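Local coordinates for protein succinylglutamate desuccinylase (Vibrio parahaemolyticus, PDB 2BCO) that probably hydrolyses N-succinyl-L-glutamate to succinate and L-glutamate with the help of one zinc ion per subunit, the last step of arginine degradation by the AST pathway, at residues K179-F184 / Q214-E219; A192-N197 / Y260-T265; F275-N280 / E291-D296; E308-P313 / R322-V327. All coordinates share one frame; numbering follows the deposited sequence.

Overall arrangement
The contacts run from the zinc-binding catalytic domain out to the far end of the barrel-sandwich hybrid domain. Contact 1 is buried and almost wholly apolar, a helix lying on strand 214-220 near the metal site. Contact 2 ties strand 192-195 to strand 258-267 and so joins the two domains through backbone bonds. Contact 4 is also buried; four backbone bonds stitch its hairpin, its strand 322-335 pairs directly with strand 258-267 of contact 2, and R264 there forms a salt bridge with E308. Contact 3, whose centre lies about 27 Å from the centre of the chain, is only partly buried, with one backbone hydrogen bond and a phenylalanine cluster; its F277 and F293 pack on I310 and M326 of contact 4.

Contact 1: K179-F184 / Q214-E219; sequences KALVDF and QALTME
L181 and L216 meet tip to tip at the middle of the contact, where helix 179-188 lies on strand 214-220. The apolar contacts dominate. CD1 of L181 comes within 3.5 Å of CD1 of L216, while the second branches, CD2 of L181 and CD2 of L216, approach to 3.7 Å, so both forks engage. L181 holds CG anti to its backbone N (chi1 -179°), which sends its two methyls from the helix toward the strand. One helical turn on, F184 meets the selenomethionine M218 in a Met-aromatic contact: SE of M218 lies in the ring plane at the edge, 5.3 Å from the F184 ring centroid. The bend at chi3 of M218 carries its CE to 3.6 Å from CE2 of F184. F237 of helix 235-245 touches both residues and extends this apolar patch.

The polar side chain that reaches the helix is Q214, at the start of the strand. It brings OE1 within 4.2 Å of CB of A180, a plain van der Waals approach, while the amide itself is held from outside the contact: OE1 bonds to S178 OG and NE2 to R149 O, which fixes both ends of the buried group.

The helix and strand directions differ by 33°. Such helix-on-sheet packing belongs to the alpha/beta catalytic domain of the zinc-exopeptidase type, and here the strand leads to E219, the predicted active-site residue.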
loop_
_atom_site.group_PDB
_atom_site.type_symbol
_atom_site.label_atom_id
_atom_site.label_comp_id
_atom_site.label_asym_id
_atom_site.label_seq_id
_atom_site.Cartn_x
_atom_site.Cartn_y
_atom_site.Cartn_z
ATOM N N LYS A 179 -1.197 -8.649 15.527
ATOM C CA LYS A 179 -2.192 -9.697 15.419
ATOM C C LYS A 179 -3.379 -9.156 14.616
ATOM O O LYS A 179 -3.915 -9.834 13.751
ATOM C CB LYS A 179 -2.658 -10.108 16.822
ATOM C CG LYS A 179 -3.668 -11.244 16.842
ATOM C CD LYS A 179 -2.986 -12.567 16.554
ATOM C CE LYS A 179 -3.961 -13.719 16.616
ATOM N NZ LYS A 179 -3.265 -15.010 16.382
ATOM N N ALA A 180 -3.786 -7.925 14.910
ATOM C CA ALA A 180 -4.913 -7.323 14.205
ATOM C C ALA A 180 -4.608 -7.134 12.723
ATOM O O ALA A 180 -5.454 -7.420 11.874
ATOM C CB ALA A 180 -5.276 -5.997 14.838
ATOM N N LEU A 181 -3.403 -6.658 12.409
ATOM C CA LEU A 181 -3.021 -6.453 11.013
ATOM C C LEU A 181 -3.060 -7.756 10.225
ATOM O O LEU A 181 -3.574 -7.785 9.111
ATOM C CB LEU A 181 -1.619 -5.854 10.904
ATOM C CG LEU A 181 -1.190 -5.590 9.453
ATOM C CD1 LEU A 181 -2.014 -4.425 8.883
ATOM C CD2 LEU A 181 0.280 -5.276 9.383
ATOM N N VAL A 182 -2.504 -8.820 10.803
ATOM C CA VAL A 182 -2.477 -10.134 10.163
ATOM C C VAL A 182 -3.890 -10.682 10.015
ATOM O O VAL A 182 -4.233 -11.244 8.979
ATOM C CB VAL A 182 -1.613 -11.135 10.969
ATOM C CG1 VAL A 182 -1.808 -12.555 10.439
ATOM C CG2 VAL A 182 -0.148 -10.746 10.853
ATOM N N ASP A 183 -4.710 -10.522 11.049
ATOM C CA ASP A 183 -6.095 -10.976 10.968
ATOM C C ASP A 183 -6.784 -10.245 9.817
ATOM O O ASP A 183 -7.639 -10.815 9.138
ATOM C CB ASP A 183 -6.854 -10.676 12.271
ATOM C CG ASP A 183 -6.595 -11.705 13.354
ATOM O OD1 ASP A 183 -7.023 -11.466 14.509
ATOM O OD2 ASP A 183 -5.970 -12.751 13.053
ATOM N N PHE A 184 -6.417 -8.978 9.618
ATOM C CA PHE A 184 -7.002 -8.170 8.549
ATOM C C PHE A 184 -6.638 -8.767 7.207
ATOM O O PHE A 184 -7.500 -8.922 6.345
ATOM C CB PHE A 184 -6.502 -6.720 8.603
ATOM C CG PHE A 184 -6.952 -5.876 7.433
ATOM C CD1 PHE A 184 -8.304 -5.598 7.229
ATOM C CD2 PHE A 184 -6.033 -5.408 6.501
ATOM C CE1 PHE A 184 -8.730 -4.857 6.113
ATOM C CE2 PHE A 184 -6.448 -4.663 5.374
ATOM C CZ PHE A 184 -7.799 -4.396 5.184
ATOM N N GLN A 214 0.644 0.353 11.963
ATOM C CA GLN A 214 0.513 -1.014 11.453
ATOM C C GLN A 214 0.296 -0.707 9.974
ATOM O O GLN A 214 -0.815 -0.424 9.525
ATOM C CB GLN A 214 -0.693 -1.682 12.127
ATOM C CG GLN A 214 -0.455 -1.822 13.643
ATOM C CD GLN A 214 -1.717 -2.030 14.468
ATOM O OE1 GLN A 214 -2.203 -3.148 14.599
ATOM N NE2 GLN A 214 -2.259 -0.941 15.020
ATOM N N ALA A 215 1.391 -0.731 9.227
ATOM C CA ALA A 215 1.354 -0.344 7.831
ATOM C C ALA A 215 1.645 -1.400 6.783
ATOM O O ALA A 215 2.422 -2.328 6.994
ATOM C CB ALA A 215 2.294 0.833 7.637
ATOM N N LEU A 216 1.014 -1.231 5.632
ATOM C CA LEU A 216 1.227 -2.149 4.534
ATOM C C LEU A 216 1.106 -1.421 3.222
ATOM O O LEU A 216 0.433 -0.397 3.113
ATOM C CB LEU A 216 0.171 -3.259 4.519
ATOM C CG LEU A 216 -0.080 -4.212 5.684
ATOM C CD1 LEU A 216 -1.442 -4.879 5.468
ATOM C CD2 LEU A 216 1.038 -5.248 5.765
ATOM N N THR A 217 1.758 -1.978 2.219
ATOM C CA THR A 217 1.637 -1.484 0.864
ATOM C C THR A 217 0.884 -2.682 0.300
ATOM O O THR A 217 1.388 -3.804 0.338
ATOM C CB THR A 217 2.992 -1.350 0.178
ATOM O OG1 THR A 217 3.752 -0.338 0.845
ATOM C CG2 THR A 217 2.803 -0.962 -1.293
HETATM N N MSE A 218 -0.329 -2.464 -0.182
HETATM C CA MSE A 218 -1.121 -3.568 -0.709
HETATM C C MSE A 218 -1.268 -3.554 -2.234
HETATM O O MSE A 218 -1.712 -2.564 -2.817
HETATM C CB MSE A 218 -2.501 -3.565 -0.032
HETATM C CG MSE A 218 -2.423 -3.656 1.493
HETATM SE SE MSE A 218 -4.122 -3.517 2.416
HETATM C CE MSE A 218 -4.571 -5.396 2.432
ATOM N N GLU A 219 -0.880 -4.654 -2.872
ATOM C CA GLU A 219 -0.982 -4.798 -4.324
ATOM C C GLU A 219 -2.332 -5.446 -4.655
ATOM O O GLU A 219 -2.488 -6.670 -4.573
ATOM C CB GLU A 219 0.146 -5.682 -4.849
ATOM C CG GLU A 219 1.548 -5.264 -4.429
ATOM C CD GLU A 219 1.981 -3.916 -4.999
ATOM O OE1 GLU A 219 1.682 -3.622 -6.176
ATOM O OE2 GLU A 219 2.645 -3.157 -4.270
#

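Contact 2: A192-N197 / Y260-T265; sequences AVLLSN and YRVSRT
Y260 sets CG anti to its carbonyl carbon (chi1 -74°), which swings the ring beside A192, and L194 carries CG anti to its backbone N (chi1 -158°), bringing CD2 toward V262. These groups line a parallel strand pairing that joins the catalytic domain, through strand 192-195, to the barrel-sandwich hybrid domain, through strand 258-267.

Two backbone bonds make the pairing. Y260 N donates to V193 O at 3.0 Å, and L195 N donates to Y260 O at 3.1 Å. Y260 thus uses both its N-H and its C=O on the neighbouring strand.

The side chains pack beside this ladder. CB of A192 sits in the plane of the Y260 ring at its edge, 3.5 Å from CE2, and Y260 OH is hydrogen-bonded to NE2 of H163. L194 CD2 approaches V262 CG2 to 4.0 Å. Beyond the strand, N197 lies at about a right angle to V262, its OD1 3.6 Å from CB of V262, a van der Waals contact in which the amide lies against the V262 side chain.

After V262 the chain turns a corner at S263, and just before it a single water takes the place of the next direct backbone bond: it donates to L195 O at 2.8 Å and accepts from V262 N at 2.8 Å.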
loop_
_atom_site.group_PDB
_atom_site.type_symbol
_atom_site.label_atom_id
_atom_site.label_comp_id
_atom_site.label_asym_id
_atom_site.label_seq_id
_atom_site.Cartn_x
_atom_site.Cartn_y
_atom_site.Cartn_z
ATOM N N ALA A 192 -0.914 -13.330 -0.072
ATOM C CA ALA A 192 0.409 -13.404 0.523
ATOM C C ALA A 192 0.905 -12.071 1.059
ATOM O O ALA A 192 0.478 -11.005 0.601
ATOM C CB ALA A 192 1.397 -13.943 -0.497
ATOM N N VAL A 193 1.794 -12.145 2.050
ATOM C CA VAL A 193 2.396 -10.952 2.629
ATOM C C VAL A 193 3.909 -11.123 2.648
ATOM O O VAL A 193 4.421 -12.132 3.121
ATOM C CB VAL A 193 1.926 -10.687 4.071
ATOM C CG1 VAL A 193 2.438 -9.323 4.533
ATOM C CG2 VAL A 193 0.408 -10.729 4.137
ATOM N N LEU A 194 4.615 -10.141 2.108
ATOM C CA LEU A 194 6.072 -10.170 2.066
ATOM C C LEU A 194 6.564 -9.297 3.238
ATOM O O LEU A 194 6.192 -8.128 3.353
ATOM C CB LEU A 194 6.564 -9.591 0.732
ATOM C CG LEU A 194 7.963 -9.935 0.195
ATOM C CD1 LEU A 194 8.488 -8.743 -0.594
ATOM C CD2 LEU A 194 8.926 -10.284 1.324
ATOM N N LEU A 195 7.372 -9.877 4.117
ATOM C CA LEU A 195 7.910 -9.149 5.256
ATOM C C LEU A 195 9.259 -8.563 4.838
ATOM O O LEU A 195 10.220 -9.302 4.667
ATOM C CB LEU A 195 8.108 -10.097 6.437
ATOM C CG LEU A 195 6.885 -10.901 6.874
ATOM C CD1 LEU A 195 7.280 -11.845 7.984
ATOM C CD2 LEU A 195 5.775 -9.972 7.327
ATOM N N SER A 196 9.337 -7.250 4.660
ATOM C CA SER A 196 10.602 -6.636 4.256
ATOM C C SER A 196 11.693 -6.861 5.302
ATOM O O SER A 196 11.401 -6.951 6.492
ATOM C CB SER A 196 10.432 -5.131 4.044
ATOM O OG SER A 196 9.628 -4.857 2.914
ATOM N N ASN A 197 12.943 -6.950 4.856
ATOM C CA ASN A 197 14.065 -7.130 5.775
ATOM C C ASN A 197 14.976 -5.913 5.690
ATOM O O ASN A 197 16.042 -5.895 6.290
ATOM C CB ASN A 197 14.860 -8.411 5.448
ATOM C CG ASN A 197 15.753 -8.254 4.219
ATOM O OD1 ASN A 197 15.430 -7.503 3.297
ATOM N ND2 ASN A 197 16.867 -8.979 4.193
ATOM N N TYR A 260 6.025 -14.615 3.408
ATOM C CA TYR A 260 7.304 -14.683 2.708
ATOM C C TYR A 260 8.334 -13.847 3.450
ATOM O O TYR A 260 7.982 -12.952 4.204
ATOM C CB TYR A 260 7.174 -14.133 1.282
ATOM C CG TYR A 260 6.458 -15.034 0.298
ATOM C CD1 TYR A 260 7.123 -16.094 -0.323
ATOM C CD2 TYR A 260 5.120 -14.830 -0.013
ATOM C CE1 TYR A 260 6.465 -16.930 -1.232
ATOM C CE2 TYR A 260 4.455 -15.658 -0.920
ATOM C CZ TYR A 260 5.131 -16.704 -1.525
ATOM O OH TYR A 260 4.474 -17.516 -2.424
ATOM N N ARG A 261 9.607 -14.159 3.243
ATOM C CA ARG A 261 10.701 -13.406 3.844
ATOM C C ARG A 261 11.675 -13.177 2.701
ATOM O O ARG A 261 11.618 -13.876 1.689
ATOM C CB ARG A 261 11.389 -14.193 4.973
ATOM C CG ARG A 261 12.270 -15.362 4.529
ATOM C CD ARG A 261 12.997 -15.988 5.731
ATOM N NE ARG A 261 13.703 -17.229 5.403
ATOM C CZ ARG A 261 14.839 -17.298 4.718
ATOM N NH1 ARG A 261 15.425 -16.195 4.278
ATOM N NH2 ARG A 261 15.389 -18.479 4.467
ATOM N N VAL A 262 12.569 -12.212 2.849
ATOM C CA VAL A 262 13.528 -11.945 1.787
ATOM C C VAL A 262 14.747 -12.874 1.838
ATOM O O VAL A 262 15.588 -12.759 2.726
ATOM C CB VAL A 262 13.997 -10.479 1.842
ATOM C CG1 VAL A 262 15.036 -10.216 0.755
ATOM C CG2 VAL A 262 12.793 -9.555 1.688
ATOM N N SER A 263 14.827 -13.804 0.889
ATOM C CA SER A 263 15.956 -14.729 0.826
ATOM C C SER A 263 17.204 -13.893 0.637
ATOM O O SER A 263 18.151 -13.993 1.411
ATOM C CB SER A 263 15.802 -15.697 -0.348
ATOM O OG SER A 263 14.611 -16.455 -0.230
ATOM N N ARG A 264 17.199 -13.069 -0.406
ATOM C CA ARG A 264 18.314 -12.179 -0.682
ATOM C C ARG A 264 17.899 -11.036 -1.591
ATOM O O ARG A 264 16.886 -11.110 -2.292
ATOM C CB ARG A 264 19.497 -12.950 -1.277
ATOM C CG ARG A 264 19.202 -13.756 -2.520
ATOM C CD ARG A 264 20.211 -14.894 -2.642
ATOM N NE ARG A 264 20.019 -15.680 -3.855
ATOM C CZ ARG A 264 20.367 -15.273 -5.070
ATOM N NH1 ARG A 264 20.932 -14.086 -5.238
ATOM N NH2 ARG A 264 20.140 -16.049 -6.119
ATOM N N THR A 265 18.683 -9.966 -1.550
ATOM C CA THR A 265 18.416 -8.781 -2.349
ATOM C C THR A 265 19.451 -8.677 -3.471
ATOM O O THR A 265 20.651 -8.774 -3.223
ATOM C CB THR A 265 18.447 -7.514 -1.454
ATOM O OG1 THR A 265 18.090 -6.360 -2.227
ATOM C CG2 THR A 265 19.828 -7.316 -0.863
HETATM O O HOH W 1 12.509 -10.753 5.224
#

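Contact 3: F275-N280 / E291-D296; sequences FMFDDN and EVFGHD
F275 and G294 face each other as an antiparallel non-hydrogen-bonded pair with CA atoms 3.8 Å apart, and the neighbouring M276 N donates to F293 O at 2.7 Å. G294, with no side chain, lies close against F275.

Around the bond, three phenylalanines gather. F277 and F293 lie side by side and point the same way, with CE2 of F277 3.9 Å from CD1 of F293. F277 has CG between its backbone N and carbonyl carbon (chi1 46°), which folds the ring back against F275; there CZ of F277 lies over one face of the F275 ring, offset toward the rim. F287 stacks on F293 and L301 touches F275 and F293, continuing the cluster into the rest of the domain. The selenomethionine M276 turns away from the rings and crosses V292, its SE 3.6 Å from CG2 of V292 and 3.5 Å from V292 O.

With a single backbone bond between the segments, cohesion here probably comes largely from apolar contact: F275 and F293 are buried and F277 partly so, whereas M276 and V292 meet at the exposed surface.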
loop_
_atom_site.group_PDB
_atom_site.type_symbol
_atom_site.label_atom_id
_atom_site.label_comp_id
_atom_site.label_asym_id
_atom_site.label_seq_id
_atom_site.Cartn_x
_atom_site.Cartn_y
_atom_site.Cartn_z
ATOM N N PHE A 275 18.267 -9.949 -17.380
ATOM C CA PHE A 275 17.614 -11.179 -16.955
ATOM C C PHE A 275 17.314 -11.997 -18.201
ATOM O O PHE A 275 17.268 -11.454 -19.296
ATOM C CB PHE A 275 16.307 -10.861 -16.241
ATOM C CG PHE A 275 16.471 -10.002 -15.022
ATOM C CD1 PHE A 275 17.212 -10.451 -13.927
ATOM C CD2 PHE A 275 15.853 -8.753 -14.946
ATOM C CE1 PHE A 275 17.333 -9.674 -12.778
ATOM C CE2 PHE A 275 15.968 -7.968 -13.797
ATOM C CZ PHE A 275 16.709 -8.429 -12.712
HETATM N N MSE A 276 17.100 -13.297 -18.039
HETATM C CA MSE A 276 16.801 -14.146 -19.182
HETATM C C MSE A 276 15.312 -14.146 -19.507
HETATM O O MSE A 276 14.924 -14.328 -20.667
HETATM C CB MSE A 276 17.273 -15.573 -18.923
HETATM C CG MSE A 276 18.763 -15.681 -18.656
HETATM SE SE MSE A 276 19.353 -17.518 -18.506
HETATM C CE MSE A 276 20.129 -17.747 -20.260
ATOM N N PHE A 277 14.481 -13.939 -18.486
ATOM C CA PHE A 277 13.034 -13.908 -18.677
ATOM C C PHE A 277 12.603 -12.604 -19.341
ATOM O O PHE A 277 13.346 -11.624 -19.341
ATOM C CB PHE A 277 12.300 -14.091 -17.332
ATOM C CG PHE A 277 12.852 -13.247 -16.188
ATOM C CD1 PHE A 277 12.675 -11.859 -16.158
ATOM C CD2 PHE A 277 13.563 -13.850 -15.146
ATOM C CE1 PHE A 277 13.192 -11.085 -15.094
ATOM C CE2 PHE A 277 14.082 -13.090 -14.081
ATOM C CZ PHE A 277 13.900 -11.705 -14.061
ATOM N N ASP A 278 11.401 -12.603 -19.905
ATOM C CA ASP A 278 10.857 -11.431 -20.582
ATOM C C ASP A 278 10.408 -10.361 -19.604
ATOM O O ASP A 278 10.265 -10.616 -18.408
ATOM C CB ASP A 278 9.670 -11.830 -21.463
ATOM C CG ASP A 278 10.095 -12.572 -22.710
ATOM O OD1 ASP A 278 9.206 -13.016 -23.469
ATOM O OD2 ASP A 278 11.317 -12.706 -22.935
ATOM N N ASP A 279 10.176 -9.161 -20.127
ATOM C CA ASP A 279 9.743 -8.044 -19.298
ATOM C C ASP A 279 8.377 -8.264 -18.648
ATOM O O ASP A 279 8.080 -7.649 -17.628
ATOM C CB ASP A 279 9.733 -6.748 -20.116
ATOM C CG ASP A 279 11.125 -6.320 -20.532
ATOM O OD1 ASP A 279 12.058 -6.470 -19.714
ATOM O OD2 ASP A 279 11.288 -5.827 -21.670
ATOM N N ASN A 280 7.550 -9.129 -19.231
ATOM C CA ASN A 280 6.239 -9.412 -18.653
ATOM C C ASN A 280 6.353 -10.527 -17.609
ATOM O O ASN A 280 5.373 -11.203 -17.283
ATOM C CB ASN A 280 5.232 -9.806 -19.744
ATOM C CG ASN A 280 5.700 -10.988 -20.582
ATOM O OD1 ASN A 280 6.670 -11.670 -20.241
ATOM N ND2 ASN A 280 5.005 -11.238 -21.683
ATOM N N GLU A 291 19.428 -22.634 -10.896
ATOM C CA GLU A 291 18.930 -22.178 -12.188
ATOM C C GLU A 291 19.401 -20.748 -12.446
ATOM O O GLU A 291 19.300 -19.887 -11.567
ATOM C CB GLU A 291 17.409 -22.213 -12.228
ATOM C CG GLU A 291 16.847 -21.968 -13.617
ATOM C CD GLU A 291 15.351 -21.802 -13.616
ATOM O OE1 GLU A 291 14.684 -22.414 -12.753
ATOM O OE2 GLU A 291 14.841 -21.066 -14.486
ATOM N N VAL A 292 19.929 -20.501 -13.640
ATOM C CA VAL A 292 20.393 -19.164 -13.989
ATOM C C VAL A 292 19.217 -18.408 -14.585
ATOM O O VAL A 292 18.466 -18.955 -15.387
ATOM C CB VAL A 292 21.550 -19.214 -15.016
ATOM C CG1 VAL A 292 22.721 -20.003 -14.440
ATOM C CG2 VAL A 292 21.075 -19.844 -16.312
ATOM N N PHE A 293 19.045 -17.154 -14.183
ATOM C CA PHE A 293 17.934 -16.363 -14.697
ATOM C C PHE A 293 18.381 -14.974 -15.123
ATOM O O PHE A 293 17.563 -14.135 -15.500
ATOM C CB PHE A 293 16.836 -16.263 -13.634
ATOM C CG PHE A 293 17.308 -15.681 -12.331
ATOM C CD1 PHE A 293 17.283 -14.309 -12.118
ATOM C CD2 PHE A 293 17.799 -16.511 -11.320
ATOM C CE1 PHE A 293 17.734 -13.765 -10.913
ATOM C CE2 PHE A 293 18.253 -15.978 -10.111
ATOM C CZ PHE A 293 18.220 -14.602 -9.906
ATOM N N GLY A 294 19.682 -14.732 -15.058
ATOM C CA GLY A 294 20.204 -13.441 -15.456
ATOM C C GLY A 294 21.706 -13.401 -15.289
ATOM O O GLY A 294 22.347 -14.436 -15.102
ATOM N N HIS A 295 22.272 -12.204 -15.354
ATOM C CA HIS A 295 23.705 -12.054 -15.204
ATOM C C HIS A 295 24.054 -10.604 -14.883
ATOM O O HIS A 295 23.371 -9.669 -15.313
ATOM C CB HIS A 295 24.413 -12.505 -16.485
ATOM C CG HIS A 295 24.128 -11.638 -17.670
ATOM N ND1 HIS A 295 24.760 -10.428 -17.872
ATOM C CD2 HIS A 295 23.272 -11.794 -18.703
ATOM C CE1 HIS A 295 24.302 -9.879 -18.982
ATOM N NE2 HIS A 295 23.399 -10.683 -19.508
ATOM N N ASP A 296 25.112 -10.428 -14.104
ATOM C CA ASP A 296 25.579 -9.108 -13.713
ATOM C C ASP A 296 27.051 -9.079 -14.107
ATOM O O ASP A 296 27.905 -9.648 -13.413
ATOM C CB ASP A 296 25.431 -8.929 -12.201
ATOM C CG ASP A 296 25.480 -7.475 -11.778
ATOM O OD1 ASP A 296 26.292 -6.709 -12.346
ATOM O OD2 ASP A 296 24.712 -7.100 -10.866
#

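Contact 4: E308-P313 / R322-V327; sequences EAIVFP and RAALMV
V311 and L325 form one rung of the antiparallel hairpin made by strands 309-311 and 322-335 in the barrel-sandwich hybrid domain. Four backbone bonds close it, in the pairs A309 with V327 and V311 with L325; V311 N to L325 O, for example, measures 2.8 Å.

On the face of A309, V311, L325 and V327, CG2 of V311 meets CG2 of V327 at 3.6 Å, the two side chains crossing at about a right angle. The other face carries I310 and the selenomethionine M326. I310 sends CD1 to 3.7 Å from CB of A324, and CB of I310 lies 4.0 Å from SE of M326. Bends at chi2 (-63°) and chi3 (-89°) curl M326 back so that its CE comes 3.6 Å from OE1 of E308. The E308 carboxylate is held outside the contact, by K304 N at OE1 and by a salt bridge from R264 at OE2.

Past the strand, F312 takes a left-handed backbone conformation, its side chain about 5 Å from that of E219, the predicted active-site residue. NH2 of R322 comes 3.9 Å from CD1 of F312, the guanidinium and ring planes 23° apart. L325 runs alongside F312, its CD2 in the ring plane at the edge, 3.9 Å from CD1 of F312.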
loop_
_atom_site.group_PDB
_atom_site.type_symbol
_atom_site.label_atom_id
_atom_site.label_comp_id
_atom_site.label_asym_id
_atom_site.label_seq_id
_atom_site.Cartn_x
_atom_site.Cartn_y
_atom_site.Cartn_z
ATOM N N GLU A 308 13.183 -20.331 -3.797
ATOM C CA GLU A 308 13.233 -18.901 -4.071
ATOM C C GLU A 308 12.345 -18.492 -5.240
ATOM O O GLU A 308 12.129 -19.257 -6.184
ATOM C CB GLU A 308 14.666 -18.443 -4.364
ATOM C CG GLU A 308 15.603 -18.424 -3.169
ATOM C CD GLU A 308 16.914 -17.729 -3.484
ATOM O OE1 GLU A 308 17.544 -18.093 -4.495
ATOM O OE2 GLU A 308 17.320 -16.816 -2.735
ATOM N N ALA A 309 11.828 -17.274 -5.157
ATOM C CA ALA A 309 10.983 -16.718 -6.201
ATOM C C ALA A 309 11.435 -15.283 -6.345
ATOM O O ALA A 309 11.901 -14.679 -5.386
ATOM C CB ALA A 309 9.512 -16.780 -5.795
ATOM N N ILE A 310 11.306 -14.729 -7.539
ATOM C CA ILE A 310 11.725 -13.358 -7.744
ATOM C C ILE A 310 10.534 -12.414 -7.626
ATOM O O ILE A 310 9.445 -12.732 -8.092
ATOM C CB ILE A 310 12.415 -13.209 -9.121
ATOM C CG1 ILE A 310 13.075 -11.837 -9.224
ATOM C CG2 ILE A 310 11.411 -13.421 -10.247
ATOM C CD1 ILE A 310 14.134 -11.780 -10.305
ATOM N N VAL A 311 10.745 -11.263 -6.990
ATOM C CA VAL A 311 9.689 -10.261 -6.811
ATOM C C VAL A 311 10.197 -8.854 -7.157
ATOM O O VAL A 311 11.318 -8.490 -6.804
ATOM C CB VAL A 311 9.178 -10.254 -5.340
ATOM C CG1 VAL A 311 8.123 -9.189 -5.161
ATOM C CG2 VAL A 311 8.606 -11.607 -4.975
ATOM N N PHE A 312 9.373 -8.061 -7.843
ATOM C CA PHE A 312 9.761 -6.692 -8.216
ATOM C C PHE A 312 11.038 -6.644 -9.057
ATOM O O PHE A 312 12.025 -6.026 -8.663
ATOM C CB PHE A 312 9.987 -5.824 -6.964
ATOM C CG PHE A 312 8.814 -5.774 -6.024
ATOM C CD1 PHE A 312 9.000 -5.932 -4.655
ATOM C CD2 PHE A 312 7.522 -5.567 -6.502
ATOM C CE1 PHE A 312 7.915 -5.869 -3.768
ATOM C CE2 PHE A 312 6.428 -5.501 -5.629
ATOM C CZ PHE A 312 6.622 -5.658 -4.261
ATOM N N PRO A 313 11.048 -7.303 -10.221
ATOM C CA PRO A 313 12.266 -7.261 -11.043
ATOM C C PRO A 313 12.308 -5.955 -11.833
ATOM O O PRO A 313 11.278 -5.482 -12.301
ATOM C CB PRO A 313 12.106 -8.459 -11.982
ATOM C CG PRO A 313 11.044 -9.312 -11.331
ATOM C CD PRO A 313 10.105 -8.307 -10.732
ATOM N N ARG A 322 18.883 -1.694 -6.038
ATOM C CA ARG A 322 18.437 -3.080 -6.111
ATOM C C ARG A 322 17.618 -3.335 -7.362
ATOM O O ARG A 322 16.761 -2.531 -7.735
ATOM C CB ARG A 322 17.634 -3.476 -4.866
ATOM C CG ARG A 322 16.155 -3.122 -4.863
ATOM C CD ARG A 322 15.477 -3.904 -3.746
ATOM N NE ARG A 322 14.067 -3.575 -3.560
ATOM C CZ ARG A 322 13.135 -3.698 -4.500
ATOM N NH1 ARG A 322 13.457 -4.138 -5.716
ATOM N NH2 ARG A 322 11.875 -3.389 -4.218
ATOM N N ALA A 323 17.898 -4.465 -8.009
ATOM C CA ALA A 323 17.214 -4.852 -9.235
ATOM C C ALA A 323 16.119 -5.884 -8.995
ATOM O O ALA A 323 15.241 -6.069 -9.838
ATOM C CB ALA A 323 18.221 -5.395 -10.228
ATOM N N ALA A 324 16.170 -6.556 -7.851
ATOM C CA ALA A 324 15.167 -7.571 -7.540
ATOM C C ALA A 324 15.232 -8.100 -6.111
ATOM O O ALA A 324 16.205 -7.899 -5.382
ATOM C CB ALA A 324 15.293 -8.743 -8.521
ATOM N N LEU A 325 14.166 -8.792 -5.735
ATOM C CA LEU A 325 14.044 -9.397 -4.423
ATOM C C LEU A 325 13.872 -10.883 -4.664
ATOM O O LEU A 325 13.180 -11.286 -5.590
ATOM C CB LEU A 325 12.810 -8.844 -3.711
ATOM C CG LEU A 325 12.953 -8.118 -2.367
ATOM C CD1 LEU A 325 14.341 -7.522 -2.192
ATOM C CD2 LEU A 325 11.891 -7.026 -2.298
HETATM N N MSE A 326 14.543 -11.701 -3.870
HETATM C CA MSE A 326 14.397 -13.145 -3.981
HETATM C C MSE A 326 13.735 -13.494 -2.659
HETATM O O MSE A 326 14.266 -13.191 -1.593
HETATM C CB MSE A 326 15.757 -13.833 -4.097
HETATM C CG MSE A 326 16.534 -13.502 -5.360
HETATM SE SE MSE A 326 15.626 -14.086 -6.952
HETATM C CE MSE A 326 16.352 -15.881 -7.066
ATOM N N VAL A 327 12.566 -14.108 -2.730
ATOM C CA VAL A 327 11.832 -14.450 -1.525
ATOM C C VAL A 327 11.495 -15.926 -1.442
ATOM O O VAL A 327 11.632 -16.660 -2.422
ATOM C CB VAL A 327 10.535 -13.645 -1.456
ATOM C CG1 VAL A 327 10.854 -12.162 -1.596
ATOM C CG2 VAL A 327 9.588 -14.088 -2.566
#